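Local coordinates for uncharacterized protein (PDB 3TM8) that is probably a signalling protein of the HD-GYP family, related to cyclic-di-GMP phosphodiesterases, and carries a pair of iron ions in its HD domain, at residues T30-N40 with E81-N92. Residues are numbered along the deposited sequence; the frame is centred on the assembly and turned at random. Where two conformers were deposited one is given.
Sequences TLRGDQKIDFN and EENSYRTYLQKN. With DMS (dimethyl sulfoxide), chain G.
Tyr88, Gln35 and Phe39 bury more surface here than any other residues, and together they illustrate how an irregular loop can be fastened to one side of a helix. The ring of Tyr88 lies in the curve of the loop. Phe39 presents its CZ edge to one face of this ring, the two planes standing at 83°, while CG of Asn92 lies over the rim of the opposite face. CG2 of Ile37 rests 3.6 Å from CE1 of Tyr88, and the phenol oxygen OH accepts a bent hydrogen bond of 3.2 Å from N of Arg32. Phe39 is in turn the receiver in a second, offset edge-to-face pair: the edge of Tyr85 is directed at its face, over which CB of Tyr85 also makes a CH-pi contact. The three rings thus form an aromatic cluster between helix 82-97 and the loop joining strands 23-27 and 41-45, in the N-terminal part of the chain. Gln35 works by reach. With CG anti to the backbone N (chi1 -177°) and the chain extended, its amide runs past Tyr88, and NE2 donates to two acceptors, O of Tyr88 at 3.0 Å and OD1 of Asn92 at 2.8 Å, the latter approached from above its carbonyl plane. The other half of the Asn92 amide, ND2, donates to O of Arg32 at 3.0 Å, so both polar atoms of this amide are engaged by the loop, one as acceptor and one as donor. Where the helix begins, OE1 of Glu81, whose OE2 pairs with Arg55, accepts from N of Asn40.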
# COMPACT_ATOMS: atom_id res chain seq x y z
N THR A 30 -5.60 0.17 11.31
CA THR A 30 -6.44 -0.91 11.83
C THR A 30 -7.76 -0.43 12.43
O THR A 30 -8.55 -1.24 12.89
CB THR A 30 -5.70 -1.77 12.89
OG1 THR A 30 -5.40 -0.99 14.05
CG2 THR A 30 -4.42 -2.37 12.32
N LEU A 31 -7.97 0.89 12.48
CA LEU A 31 -9.21 1.45 13.03
C LEU A 31 -10.12 1.84 11.89
O LEU A 31 -9.99 2.92 11.31
CB LEU A 31 -8.90 2.65 13.94
CG LEU A 31 -8.00 2.29 15.13
CD1 LEU A 31 -7.56 3.57 15.86
CD2 LEU A 31 -8.69 1.32 16.09
N ARG A 32 -11.02 0.93 11.52
CA ARG A 32 -11.82 1.09 10.32
C ARG A 32 -13.18 0.45 10.52
O ARG A 32 -13.34 -0.44 11.37
CB ARG A 32 -11.15 0.42 9.11
CG ARG A 32 -9.79 0.99 8.70
CD ARG A 32 -9.91 2.36 8.02
NE ARG A 32 -8.59 2.94 7.70
CZ ARG A 32 -7.92 2.73 6.57
NH1 ARG A 32 -8.44 2.01 5.59
NH2 ARG A 32 -6.73 3.28 6.40
N GLY A 33 -14.16 0.88 9.73
CA GLY A 33 -15.45 0.23 9.71
C GLY A 33 -16.34 0.58 10.87
O GLY A 33 -16.01 1.42 11.72
N ASP A 34 -17.49 -0.09 10.92
CA ASP A 34 -18.57 0.26 11.83
C ASP A 34 -18.54 -0.45 13.19
O ASP A 34 -19.38 -0.16 14.05
CB ASP A 34 -19.94 0.07 11.15
CG ASP A 34 -20.20 -1.37 10.73
OD1 ASP A 34 -19.24 -2.10 10.39
OD2 ASP A 34 -21.38 -1.77 10.73
N GLN A 35 -17.59 -1.35 13.41
CA GLN A 35 -17.51 -2.02 14.71
C GLN A 35 -17.16 -1.01 15.80
O GLN A 35 -16.23 -0.22 15.64
CB GLN A 35 -16.50 -3.17 14.72
CG GLN A 35 -16.49 -3.90 16.06
CD GLN A 35 -15.43 -4.98 16.22
OE1 GLN A 35 -15.29 -5.55 17.30
NE2 GLN A 35 -14.68 -5.26 15.15
N LYS A 36 -17.89 -1.03 16.91
CA LYS A 36 -17.61 -0.10 18.00
C LYS A 36 -16.39 -0.58 18.78
O LYS A 36 -16.30 -1.76 19.14
CB LYS A 36 -18.81 0.02 18.94
CG LYS A 36 -20.06 0.59 18.29
CD LYS A 36 -21.14 0.85 19.33
CE LYS A 36 -22.43 1.31 18.69
NZ LYS A 36 -23.48 1.57 19.72
N ILE A 37 -15.46 0.32 19.05
CA ILE A 37 -14.27 -0.07 19.79
C ILE A 37 -14.60 -0.22 21.27
O ILE A 37 -15.37 0.57 21.81
CB ILE A 37 -13.09 0.93 19.58
CG1 ILE A 37 -13.42 2.31 20.14
CG2 ILE A 37 -12.72 1.01 18.09
CD1 ILE A 37 -12.26 3.32 19.97
N ASP A 38 -14.04 -1.23 21.92
CA ASP A 38 -14.22 -1.44 23.35
C ASP A 38 -12.91 -1.15 24.07
O ASP A 38 -12.49 -1.89 24.96
CB ASP A 38 -14.69 -2.87 23.64
CG ASP A 38 -14.93 -3.14 25.12
OD1 ASP A 38 -15.40 -2.23 25.83
OD2 ASP A 38 -14.64 -4.27 25.58
N PHE A 39 -12.25 -0.08 23.64
CA PHE A 39 -11.01 0.40 24.24
C PHE A 39 -10.86 1.89 23.92
O PHE A 39 -11.40 2.37 22.92
CB PHE A 39 -9.80 -0.35 23.68
CG PHE A 39 -9.77 -0.43 22.17
CD1 PHE A 39 -9.15 0.54 21.40
CD2 PHE A 39 -10.38 -1.49 21.52
CE1 PHE A 39 -9.15 0.46 20.01
CE2 PHE A 39 -10.39 -1.58 20.14
CZ PHE A 39 -9.77 -0.61 19.38
N ASN A 40 -10.16 2.64 24.77
CA ASN A 40 -9.73 3.99 24.42
C ASN A 40 -8.54 3.94 23.47
O ASN A 40 -7.78 2.98 23.47
CB ASN A 40 -9.25 4.75 25.66
CG ASN A 40 -10.37 5.20 26.57
OD1 ASN A 40 -11.56 5.20 26.20
ND2 ASN A 40 -9.99 5.61 27.77
N GLU A 81 -6.14 -3.14 27.98
CA GLU A 81 -7.21 -3.27 27.00
C GLU A 81 -6.75 -3.92 25.69
O GLU A 81 -7.48 -3.94 24.70
CB GLU A 81 -7.86 -1.90 26.73
CG GLU A 81 -8.53 -1.29 27.95
CD GLU A 81 -9.54 -0.22 27.58
OE1 GLU A 81 -9.15 0.84 27.06
OE2 GLU A 81 -10.75 -0.45 27.81
N GLU A 82 -5.55 -4.48 25.70
CA GLU A 82 -5.00 -5.05 24.48
C GLU A 82 -5.84 -6.21 23.94
O GLU A 82 -5.99 -6.37 22.73
CB GLU A 82 -3.55 -5.47 24.68
CG GLU A 82 -2.85 -5.87 23.39
CD GLU A 82 -1.35 -6.04 23.55
OE1 GLU A 82 -0.87 -6.03 24.71
OE2 GLU A 82 -0.66 -6.19 22.52
N ASN A 83 -6.39 -7.02 24.84
CA ASN A 83 -7.22 -8.13 24.40
C ASN A 83 -8.46 -7.63 23.64
O ASN A 83 -8.85 -8.22 22.63
CB ASN A 83 -7.62 -9.04 25.56
CG ASN A 83 -8.50 -10.19 25.12
OD1 ASN A 83 -8.07 -11.07 24.37
ND2 ASN A 83 -9.74 -10.20 25.59
N SER A 84 -9.07 -6.56 24.13
CA SER A 84 -10.21 -5.97 23.44
C SER A 84 -9.84 -5.51 22.04
O SER A 84 -10.60 -5.69 21.08
CB SER A 84 -10.77 -4.79 24.25
OG SER A 84 -11.82 -4.16 23.55
N TYR A 85 -8.65 -4.91 21.90
CA TYR A 85 -8.15 -4.49 20.60
C TYR A 85 -7.91 -5.69 19.67
O TYR A 85 -8.30 -5.68 18.50
CB TYR A 85 -6.86 -3.67 20.75
CG TYR A 85 -6.21 -3.43 19.42
CD1 TYR A 85 -6.71 -2.48 18.53
CD2 TYR A 85 -5.12 -4.19 19.02
CE1 TYR A 85 -6.12 -2.27 17.29
CE2 TYR A 85 -4.52 -3.99 17.78
CZ TYR A 85 -5.03 -3.04 16.93
OH TYR A 85 -4.42 -2.86 15.70
N ARG A 86 -7.26 -6.72 20.19
CA ARG A 86 -6.96 -7.88 19.36
C ARG A 86 -8.24 -8.52 18.83
O ARG A 86 -8.31 -8.95 17.67
CB ARG A 86 -6.12 -8.91 20.12
CG ARG A 86 -4.67 -8.48 20.37
CD ARG A 86 -3.82 -9.65 20.87
NE ARG A 86 -4.37 -10.25 22.08
CZ ARG A 86 -3.87 -10.07 23.30
NH1 ARG A 86 -2.79 -9.33 23.48
NH2 ARG A 86 -4.45 -10.65 24.34
N THR A 87 -9.26 -8.62 19.68
CA THR A 87 -10.52 -9.22 19.26
C THR A 87 -11.25 -8.31 18.28
O THR A 87 -11.87 -8.79 17.34
CB THR A 87 -11.43 -9.60 20.45
OG1 THR A 87 -11.73 -8.44 21.24
CG2 THR A 87 -10.75 -10.65 21.32
N TYR A 88 -11.17 -7.01 18.50
CA TYR A 88 -11.74 -6.04 17.57
C TYR A 88 -11.15 -6.22 16.17
O TYR A 88 -11.87 -6.29 15.17
CB TYR A 88 -11.47 -4.62 18.08
CG TYR A 88 -11.62 -3.53 17.05
CD1 TYR A 88 -12.84 -2.89 16.86
CD2 TYR A 88 -10.54 -3.12 16.28
CE1 TYR A 88 -12.99 -1.88 15.92
CE2 TYR A 88 -10.67 -2.12 15.34
CZ TYR A 88 -11.89 -1.51 15.15
OH TYR A 88 -11.98 -0.51 14.20
N LEU A 89 -9.83 -6.32 16.11
CA LEU A 89 -9.15 -6.42 14.83
C LEU A 89 -9.48 -7.72 14.11
O LEU A 89 -9.79 -7.73 12.92
CB LEU A 89 -7.65 -6.29 15.03
CG LEU A 89 -6.82 -6.35 13.74
CD1 LEU A 89 -7.34 -5.36 12.70
CD2 LEU A 89 -5.35 -6.10 14.05
N GLN A 90 -9.44 -8.82 14.85
CA GLN A 90 -9.70 -10.11 14.22
C GLN A 90 -11.14 -10.18 13.72
O GLN A 90 -11.39 -10.69 12.62
CB GLN A 90 -9.40 -11.24 15.20
CG GLN A 90 -9.45 -12.63 14.55
CD GLN A 90 -8.45 -12.83 13.40
OE1 GLN A 90 -7.40 -12.18 13.33
NE2 GLN A 90 -8.78 -13.74 12.50
N LYS A 91 -12.08 -9.67 14.50
CA LYS A 91 -13.47 -9.61 14.05
C LYS A 91 -13.64 -8.73 12.81
O LYS A 91 -14.37 -9.09 11.88
CB LYS A 91 -14.37 -9.14 15.18
CG LYS A 91 -15.82 -8.92 14.80
CD LYS A 91 -16.61 -8.55 16.05
CE LYS A 91 -18.02 -8.08 15.73
NZ LYS A 91 -18.69 -7.59 16.96
N ASN A 92 -12.96 -7.60 12.77
CA ASN A 92 -13.02 -6.73 11.60
C ASN A 92 -12.57 -7.46 10.35
O ASN A 92 -13.24 -7.43 9.32
CB ASN A 92 -12.13 -5.51 11.79
CG ASN A 92 -12.91 -4.28 12.16
OD1 ASN A 92 -14.09 -4.36 12.52
ND2 ASN A 92 -12.24 -3.13 12.08
S DMS G . -5.85 6.34 8.90
O DMS G . -5.20 4.79 8.30
C1 DMS G . -4.77 7.62 8.21
C2 DMS G . -7.40 6.78 8.06
O HOH W 1 -9.54 -3.26 11.29
O HOH W 2 -15.43 -2.19 11.77
O HOH W 3 -14.34 0.73 13.97
O HOH W 4 -17.35 -6.18 18.98
O HOH W 5 -13.00 -3.67 21.06
O HOH W 6 -6.98 1.89 25.84